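Local atomic coordinates of hyperpolarization-activated (Ih) channel (Strongylocentrotus purpuratus, PDB entry 2PTM), a protein that probably works as a voltage-gated, cyclic nucleotide-regulated cation channel of the HCN type, seen here as its cytoplasmic C-terminal region with cAMP bound. Residues Val56-Ser59 / Ile60-Asp63; Val170-Phe173 / Asn174-Leu177. All coordinates share one frame; numbering follows the deposited sequence.

Contact 1: residues Val56-Ser59 / Ile60-Asp63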
loop_
_atom_site.group_PDB
_atom_site.type_symbol
_atom_site.label_atom_id
_atom_site.label_comp_id
_atom_site.label_asym_id
_atom_site.label_seq_id
_atom_site.Cartn_x
_atom_site.Cartn_y
_atom_site.Cartn_z
ATOM N N VAL A 56 16.961 6.088 6.465
ATOM C CA VAL A 56 18.156 5.637 7.163
ATOM C C VAL A 56 18.301 4.116 7.133
ATOM O O VAL A 56 17.449 3.401 6.606
ATOM C CB VAL A 56 18.195 6.154 8.632
ATOM C CG1 VAL A 56 18.101 7.680 8.682
ATOM C CG2 VAL A 56 17.084 5.545 9.442
ATOM N N SER A 57 19.397 3.632 7.694
ATOM C CA SER A 57 19.684 2.208 7.710
ATOM C C SER A 57 18.819 1.516 8.745
ATOM O O SER A 57 18.262 2.167 9.640
ATOM C CB SER A 57 21.144 1.994 8.092
ATOM O OG SER A 57 21.344 2.479 9.404
ATOM N N GLU A 58 18.738 0.192 8.647
ATOM C CA GLU A 58 18.044 -0.599 9.655
ATOM C C GLU A 58 18.711 -0.413 11.016
ATOM O O GLU A 58 18.031 -0.373 12.038
ATOM C CB GLU A 58 18.022 -2.075 9.263
ATOM C CG GLU A 58 17.322 -2.974 10.271
ATOM C CD GLU A 58 17.064 -4.350 9.714
ATOM O OE1 GLU A 58 17.830 -4.786 8.833
ATOM O OE2 GLU A 58 16.098 -4.996 10.155
ATOM N N SER A 59 20.035 -0.280 11.029
ATOM C CA SER A 59 20.769 -0.040 12.278
ATOM C C SER A 59 20.388 1.278 12.956
ATOM O O SER A 59 20.167 1.331 14.176
ATOM C CB SER A 59 22.277 -0.063 12.028
ATOM O OG SER A 59 22.689 -1.349 11.609
ATOM N N ILE A 60 20.326 2.351 12.175
ATOM C CA ILE A 60 19.885 3.624 12.734
ATOM C C ILE A 60 18.455 3.493 13.269
ATOM O O ILE A 60 18.145 3.983 14.360
ATOM C CB ILE A 60 20.005 4.765 11.719
ATOM C CG1 ILE A 60 21.491 5.067 11.476
ATOM C CG2 ILE A 60 19.229 6.018 12.206
ATOM C CD1 ILE A 60 21.767 6.081 10.405
ATOM N N ARG A 61 17.590 2.806 12.526
ATOM C CA ARG A 61 16.207 2.617 12.981
ATOM C C ARG A 61 16.145 1.869 14.304
ATOM O O ARG A 61 15.319 2.180 15.161
ATOM C CB ARG A 61 15.366 1.877 11.941
ATOM C CG ARG A 61 14.908 2.733 10.780
ATOM C CD ARG A 61 13.803 2.038 10.001
ATOM N NE ARG A 61 14.281 0.817 9.371
ATOM C CZ ARG A 61 14.932 0.789 8.208
ATOM N NH1 ARG A 61 15.166 1.921 7.557
ATOM N NH2 ARG A 61 15.343 -0.363 7.697
ATOM N N GLN A 62 17.006 0.870 14.466
ATOM C CA GLN A 62 17.030 0.109 15.715
ATOM C C GLN A 62 17.574 0.968 16.842
ATOM O O GLN A 62 17.039 0.961 17.953
ATOM C CB GLN A 62 17.865 -1.168 15.571
ATOM C CG GLN A 62 17.238 -2.206 14.659
ATOM C CD GLN A 62 18.211 -3.293 14.242
ATOM O OE1 GLN A 62 19.427 -3.154 14.393
ATOM N NE2 GLN A 62 17.678 -4.381 13.703
ATOM N N ASP A 63 18.641 1.708 16.554
ATOM C CA ASP A 63 19.244 2.583 17.557
ATOM C C ASP A 63 18.251 3.636 18.023
ATOM O O ASP A 63 18.117 3.894 19.222
ATOM C CB ASP A 63 20.500 3.259 17.000
ATOM C CG ASP A 63 21.633 2.284 16.776
ATOM O OD1 ASP A 63 21.521 1.122 17.209
ATOM O OD2 ASP A 63 22.643 2.679 16.162
HETATM O O HOH W 1 14.943 -3.959 12.316
HETATM O O HOH W 2 21.923 -3.283 13.291
#

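Contact 2: residues Val170-Phe173 / Asn174-Leu177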
loop_
_atom_site.group_PDB
_atom_site.type_symbol
_atom_site.label_atom_id
_atom_site.label_comp_id
_atom_site.label_asym_id
_atom_site.label_seq_id
_atom_site.Cartn_x
_atom_site.Cartn_y
_atom_site.Cartn_z
ATOM N N VAL A 170 -1.491 -7.854 15.819
ATOM C CA VAL A 170 -1.552 -9.312 15.935
ATOM C C VAL A 170 -0.526 -9.968 15.002
ATOM O O VAL A 170 0.102 -10.965 15.359
ATOM C CB VAL A 170 -2.985 -9.861 15.704
ATOM C CG1 VAL A 170 -3.565 -9.328 14.410
ATOM C CG2 VAL A 170 -2.996 -11.395 15.723
ATOM N N GLN A 171 -0.327 -9.396 13.819
ATOM C CA GLN A 171 0.648 -9.961 12.888
ATOM C C GLN A 171 2.068 -9.879 13.437
ATOM O O GLN A 171 2.803 -10.861 13.393
ATOM C CB GLN A 171 0.557 -9.299 11.507
ATOM C CG GLN A 171 -0.115 -7.938 11.526
ATOM C CD GLN A 171 -1.631 -8.036 11.470
ATOM O OE1 GLN A 171 -2.187 -8.828 10.700
ATOM N NE2 GLN A 171 -2.307 -7.228 12.278
ATOM N N HIS A 172 2.449 -8.718 13.964
ATOM C CA HIS A 172 3.785 -8.550 14.537
ATOM C C HIS A 172 3.963 -9.353 15.826
ATOM O O HIS A 172 5.032 -9.904 16.079
ATOM C CB HIS A 172 4.088 -7.070 14.801
ATOM C CG HIS A 172 4.060 -6.216 13.571
ATOM N ND1 HIS A 172 4.565 -6.637 12.357
ATOM C CD2 HIS A 172 3.609 -4.954 13.370
ATOM C CE1 HIS A 172 4.414 -5.677 11.460
ATOM N NE2 HIS A 172 3.834 -4.646 12.049
ATOM N N PHE A 173 2.914 -9.378 16.646
ATOM C CA PHE A 173 2.874 -10.171 17.872
ATOM C C PHE A 173 3.222 -11.623 17.560
ATOM O O PHE A 173 4.118 -12.214 18.178
ATOM C CB PHE A 173 1.471 -10.058 18.483
ATOM C CG PHE A 173 1.248 -10.896 19.717
ATOM C CD1 PHE A 173 1.512 -10.384 20.979
ATOM C CD2 PHE A 173 0.730 -12.178 19.616
ATOM C CE1 PHE A 173 1.281 -11.141 22.121
ATOM C CE2 PHE A 173 0.500 -12.947 20.753
ATOM C CZ PHE A 173 0.776 -12.425 22.010
ATOM N N ASN A 174 2.524 -12.196 16.590
ATOM C CA ASN A 174 2.752 -13.586 16.231
ATOM C C ASN A 174 4.131 -13.800 15.615
ATOM O O ASN A 174 4.722 -14.855 15.769
ATOM C CB ASN A 174 1.642 -14.098 15.309
ATOM C CG ASN A 174 0.387 -14.478 16.071
ATOM O OD1 ASN A 174 0.445 -15.196 17.072
ATOM N ND2 ASN A 174 -0.757 -13.999 15.601
ATOM N N GLN A 175 4.646 -12.779 14.940
ATOM C CA GLN A 175 5.985 -12.834 14.366
ATOM C C GLN A 175 7.064 -12.921 15.447
ATOM O O GLN A 175 7.912 -13.809 15.414
ATOM C CB GLN A 175 6.236 -11.612 13.477
ATOM C CG GLN A 175 5.478 -11.618 12.159
ATOM C CD GLN A 175 5.678 -10.333 11.368
ATOM O OE1 GLN A 175 6.537 -9.510 11.699
ATOM N NE2 GLN A 175 4.880 -10.155 10.320
ATOM N N VAL A 176 7.029 -12.005 16.409
ATOM C CA VAL A 176 8.074 -11.953 17.427
ATOM C C VAL A 176 8.055 -13.161 18.372
ATOM O O VAL A 176 9.105 -13.595 18.853
ATOM C CB VAL A 176 8.036 -10.633 18.224
ATOM C CG1 VAL A 176 7.984 -9.457 17.270
ATOM C CG2 VAL A 176 6.846 -10.601 19.150
ATOM N N LEU A 177 6.866 -13.707 18.620
ATOM C CA LEU A 177 6.719 -14.893 19.463
ATOM C C LEU A 177 7.214 -16.165 18.782
ATOM O O LEU A 177 7.623 -17.118 19.449
ATOM C CB LEU A 177 5.262 -15.074 19.887
ATOM C CG LEU A 177 4.902 -14.469 21.242
ATOM C CD1 LEU A 177 5.476 -13.077 21.393
ATOM C CD2 LEU A 177 3.392 -14.469 21.469
#

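Contact 1: residues Val56-Ser59 / Ile60-Asp63
From S57 onward the chain winds into the first turns of helix 58-68, R61 N donating to S57 O and Q62 N to E58 O in the i to i+4 pattern, with D63 N repeating it on S59 O. S57 is the N-cap: its OG takes the amide hydrogen of I60 at 3.0 Å in a nearly straight bond (168°). Rotation about chi1 (63°) sets this hydroxyl between the backbone N and the carbonyl carbon. Just ahead of the cap, V56 meets I60 at about a right angle, CG2 against CG2 at 3.5 Å. R61 bends at chi3 (-65°) and folds back toward the helix start, laying one guanidinium face over E58 CA, while its NH1 comes to 2.9 Å from V56 O. Two waters join side chains one turn apart: one gives a hydrogen to E58 OE2 and accepts from Q62 NE2, the other gives one to Q62 OE1, 2.7 Å away, and accepts from S59 OG. Salt bridges run from E58 to R114 and from D63 to K33, both of a second subunit, where I60 also packs on Y37, part of the C-linker interface ahead of the nucleotide-binding domain. Within its own chain, Q62 rests on T88 and T92 of helix 84-93, and R61, through a hydrogen bond from NH1 to F53 O, links the first turn to the preceding helix 50-55.

Contact 2: residues Val170-Phe173 / Asn174-Leu177
N174 opens the second half of this helical stretch, its backbone N bonded to V170 O at 3.0 Å and its side chain lying beside that of V170, with ND2 3.4 Å from CG2 of the valine. The other end of the amide, OD1, accepts a hydrogen bond from R184 of helix 181-192. Q175 follows, its N donating to Q171 O; the extended side chain runs alongside H172 and brings OE1 to the edge of the imidazole, 3.5 Å from ND1, with amide and ring planes steeply inclined (73°). V176 N bonds to H172 O, while its methyl CG1 lies 3.2 Å from the same oxygen and the side chain packs on R89 and L93 of helix 84-93. L177 closes the stretch: its N reaches F173 O, and CD2 sits over one face of the F173 ring, 3.3 Å from CE2, a CH-pi type of approach. The phenylalanine is swung there with CG opposite the backbone N (chi1 176°), and it also touches L147, L148 and M187. A serine in place of F173 would probably open a gap between helices 145-149 and 181-192 and strip L177 of its aromatic partner. This is the helix that follows the beta roll in cyclic nucleotide-binding domains; here F173 lies about 5 Å, side chain to side chain, from the cAMP-binding E144.

Overall arrangement
Contact 1 closes long before contact 2 opens: 56-63 starts helix 58-68, whereas 170-177 starts helix 170-179 right after strand 163-169. Their centres lie 21 Å apart and their nearest atoms about 11 Å, so they do not touch. In each, a serine hydroxyl ahead of the helix accepts from a backbone N three residues on, S57 OG from I60 N and S169 OG from H172 N. Contact 1 belongs to the C-linker and faces another subunit of the four-chain assembly; contact 2 touches no other chain and lies in the cyclic nucleotide-binding domain, its F173 side chain about 9 Å from bound cAMP. Helix 84-93 neighbours both and so physically connects them.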